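Local atomic coordinates of maltose operon transcriptional repressor (Staphylococcus aureus subsp. aureus Mu50, PDB entry 3HCW), a protein that probably represses transcription of a maltose operon, its LacI-type C-terminal region having the periplasmic-binding-protein fold that in relatives senses a small-molecule effector. Residues I137-N142 with I197-M202. Sequence-based numbering, arbitrary orientation.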
loop_
_atom_site.group_PDB
_atom_site.type_symbol
_atom_site.label_atom_id
_atom_site.label_comp_id
_atom_site.label_asym_id
_atom_site.label_seq_id
_atom_site.Cartn_x
_atom_site.Cartn_y
_atom_site.Cartn_z
ATOM N N ILE A 137 14.443 12.447 -10.253
ATOM C CA ILE A 137 14.529 11.032 -10.573
ATOM C C ILE A 137 13.188 10.529 -11.110
ATOM O O ILE A 137 12.148 10.703 -10.478
ATOM C CB ILE A 137 15.022 10.200 -9.358
ATOM C CG1 ILE A 137 16.340 10.769 -8.822
ATOM C CG2 ILE A 137 15.186 8.735 -9.738
ATOM C CD1 ILE A 137 16.992 9.940 -7.730
ATOM N N THR A 138 13.218 9.925 -12.291
ATOM C CA THR A 138 11.998 9.446 -12.935
ATOM C C THR A 138 12.070 7.967 -13.357
ATOM O O THR A 138 13.140 7.345 -13.323
ATOM C CB THR A 138 11.566 10.373 -14.116
ATOM O OG1 THR A 138 10.224 10.061 -14.504
ATOM C CG2 THR A 138 12.507 10.247 -15.320
ATOM N N GLU A 139 10.910 7.420 -13.717
ATOM C CA GLU A 139 10.769 6.046 -14.195
ATOM C C GLU A 139 10.618 6.013 -15.704
ATOM O O GLU A 139 10.125 6.959 -16.303
ATOM C CB GLU A 139 9.518 5.404 -13.595
ATOM C CG GLU A 139 9.738 4.606 -12.324
ATOM C CD GLU A 139 8.426 4.162 -11.686
ATOM O OE1 GLU A 139 7.514 5.009 -11.516
ATOM O OE2 GLU A 139 8.313 2.962 -11.348
ATOM N N LYS A 140 11.003 4.892 -16.301
ATOM C CA LYS A 140 10.888 4.687 -17.740
ATOM C C LYS A 140 9.433 4.618 -18.222
ATOM O O LYS A 140 8.500 4.425 -17.432
ATOM C CB LYS A 140 11.657 3.430 -18.162
ATOM C CG LYS A 140 12.819 3.086 -17.238
ATOM C CD LYS A 140 14.081 2.796 -18.025
ATOM C CE LYS A 140 15.261 2.623 -17.090
ATOM N NZ LYS A 140 16.521 3.179 -17.661
ATOM N N GLY A 141 9.262 4.770 -19.533
ATOM C CA GLY A 141 7.947 4.918 -20.143
ATOM C C GLY A 141 7.747 6.363 -20.556
ATOM O O GLY A 141 8.188 7.285 -19.865
ATOM N N ASN A 142 7.078 6.568 -21.684
ATOM C CA ASN A 142 6.811 7.919 -22.172
ATOM C C ASN A 142 5.517 8.492 -21.577
ATOM O O ASN A 142 4.651 8.990 -22.306
ATOM C CB ASN A 142 6.782 7.938 -23.710
ATOM C CG ASN A 142 8.066 7.396 -24.334
ATOM O OD1 ASN A 142 9.162 7.578 -23.799
ATOM N ND2 ASN A 142 7.930 6.730 -25.476
ATOM N N ILE A 197 14.418 15.006 -5.927
ATOM C CA ILE A 197 12.983 14.870 -6.137
ATOM C C ILE A 197 12.676 13.644 -6.998
ATOM O O ILE A 197 13.278 13.456 -8.059
ATOM C CB ILE A 197 12.354 16.163 -6.732
ATOM C CG1 ILE A 197 12.379 17.287 -5.690
ATOM C CG2 ILE A 197 10.902 15.917 -7.174
ATOM C CD1 ILE A 197 12.246 18.712 -6.265
ATOM N N SER A 198 11.763 12.797 -6.513
ATOM C CA SER A 198 11.314 11.627 -7.265
ATOM C C SER A 198 9.922 11.842 -7.814
ATOM O O SER A 198 9.074 12.463 -7.168
ATOM C CB SER A 198 11.298 10.366 -6.393
ATOM O OG SER A 198 12.557 10.132 -5.789
ATOM N N LEU A 199 9.712 11.279 -8.996
ATOM C CA LEU A 199 8.434 11.223 -9.700
ATOM C C LEU A 199 7.211 10.793 -8.865
ATOM O O LEU A 199 6.128 11.348 -9.023
ATOM C CB LEU A 199 8.585 10.263 -10.890
ATOM C CG LEU A 199 7.357 10.109 -11.793
ATOM C CD1 LEU A 199 7.106 11.412 -12.526
ATOM C CD2 LEU A 199 7.532 8.961 -12.772
ATOM N N ASP A 200 7.399 9.805 -7.993
ATOM C CA ASP A 200 6.306 9.117 -7.324
ATOM C C ASP A 200 6.848 8.456 -6.066
ATOM O O ASP A 200 8.002 8.050 -6.030
ATOM C CB ASP A 200 5.717 8.047 -8.267
ATOM C CG ASP A 200 4.711 7.144 -7.578
ATOM O OD1 ASP A 200 3.646 7.656 -7.176
ATOM O OD2 ASP A 200 4.987 5.929 -7.425
ATOM N N ALA A 201 6.000 8.344 -5.048
ATOM C CA ALA A 201 6.368 7.832 -3.730
ATOM C C ALA A 201 6.917 6.397 -3.704
ATOM O O ALA A 201 7.804 6.100 -2.921
ATOM C CB ALA A 201 5.167 7.944 -2.798
ATOM N N MET A 202 6.392 5.516 -4.557
ATOM C CA MET A 202 6.839 4.115 -4.602
ATOM C C MET A 202 8.287 4.013 -5.078
ATOM O O MET A 202 9.097 3.314 -4.465
ATOM C CB MET A 202 5.891 3.270 -5.472
ATOM C CG MET A 202 5.874 1.771 -5.135
ATOM S SD MET A 202 5.667 1.343 -3.376
ATOM C CE MET A 202 4.103 2.126 -3.007
HETATM O O HOH W 1 6.834 4.726 -8.813
#
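Ile137 of strand 133-139 and Ser198 of strand 194-198 form a parallel bridge at the C-terminal end of neighbouring strands in a Rossmann-like sheet. From here the chain departs in opposite directions, through helix 144-159 to strand 163-169 and through helix 201-213 to strand 222-227: a topological switch point, where such folds commonly have a binding crevice. Two backbone bonds straddle Ser198: Ile137 N gives its hydrogen to Ile197 O at 2.7 Å, and Leu199 N donates to Ile137 O at 2.9 Å with a C=O...N angle of 177°. A weaker CA-H...O contact from Ser198 CA supplements the latter.

Past this last bridge, side chains take over. Leu199 CG stands anti to its backbone N (chi1 -178°), which carries the isobutyl group across to Thr138 and Glu139; CD2 reaches 3.4 Å from Thr138 OG1 and 3.8 Å from Glu139 N. The hydroxyl that the methyl touches has its polar partner in Ser146.

Farther out, a water bridges the acids, donating to Glu139 OE1 at 2.8 Å and Asp200 OD2 at 2.6 Å. Asp200 N-caps helix 201-213: its OD2 accepts from Met202 N at 3.2 Å, the donor lying above the carboxylate plane, while OD1 is hydrogen-bonded to Asn228 ND2 and to a glycerol, probably from the crystallisation liquor, where a polar effector might bind. With OE1 and OD2 4.9 Å apart, the water probably eases like-charge repulsion, and the helix N-terminus would favour ionised Asp200.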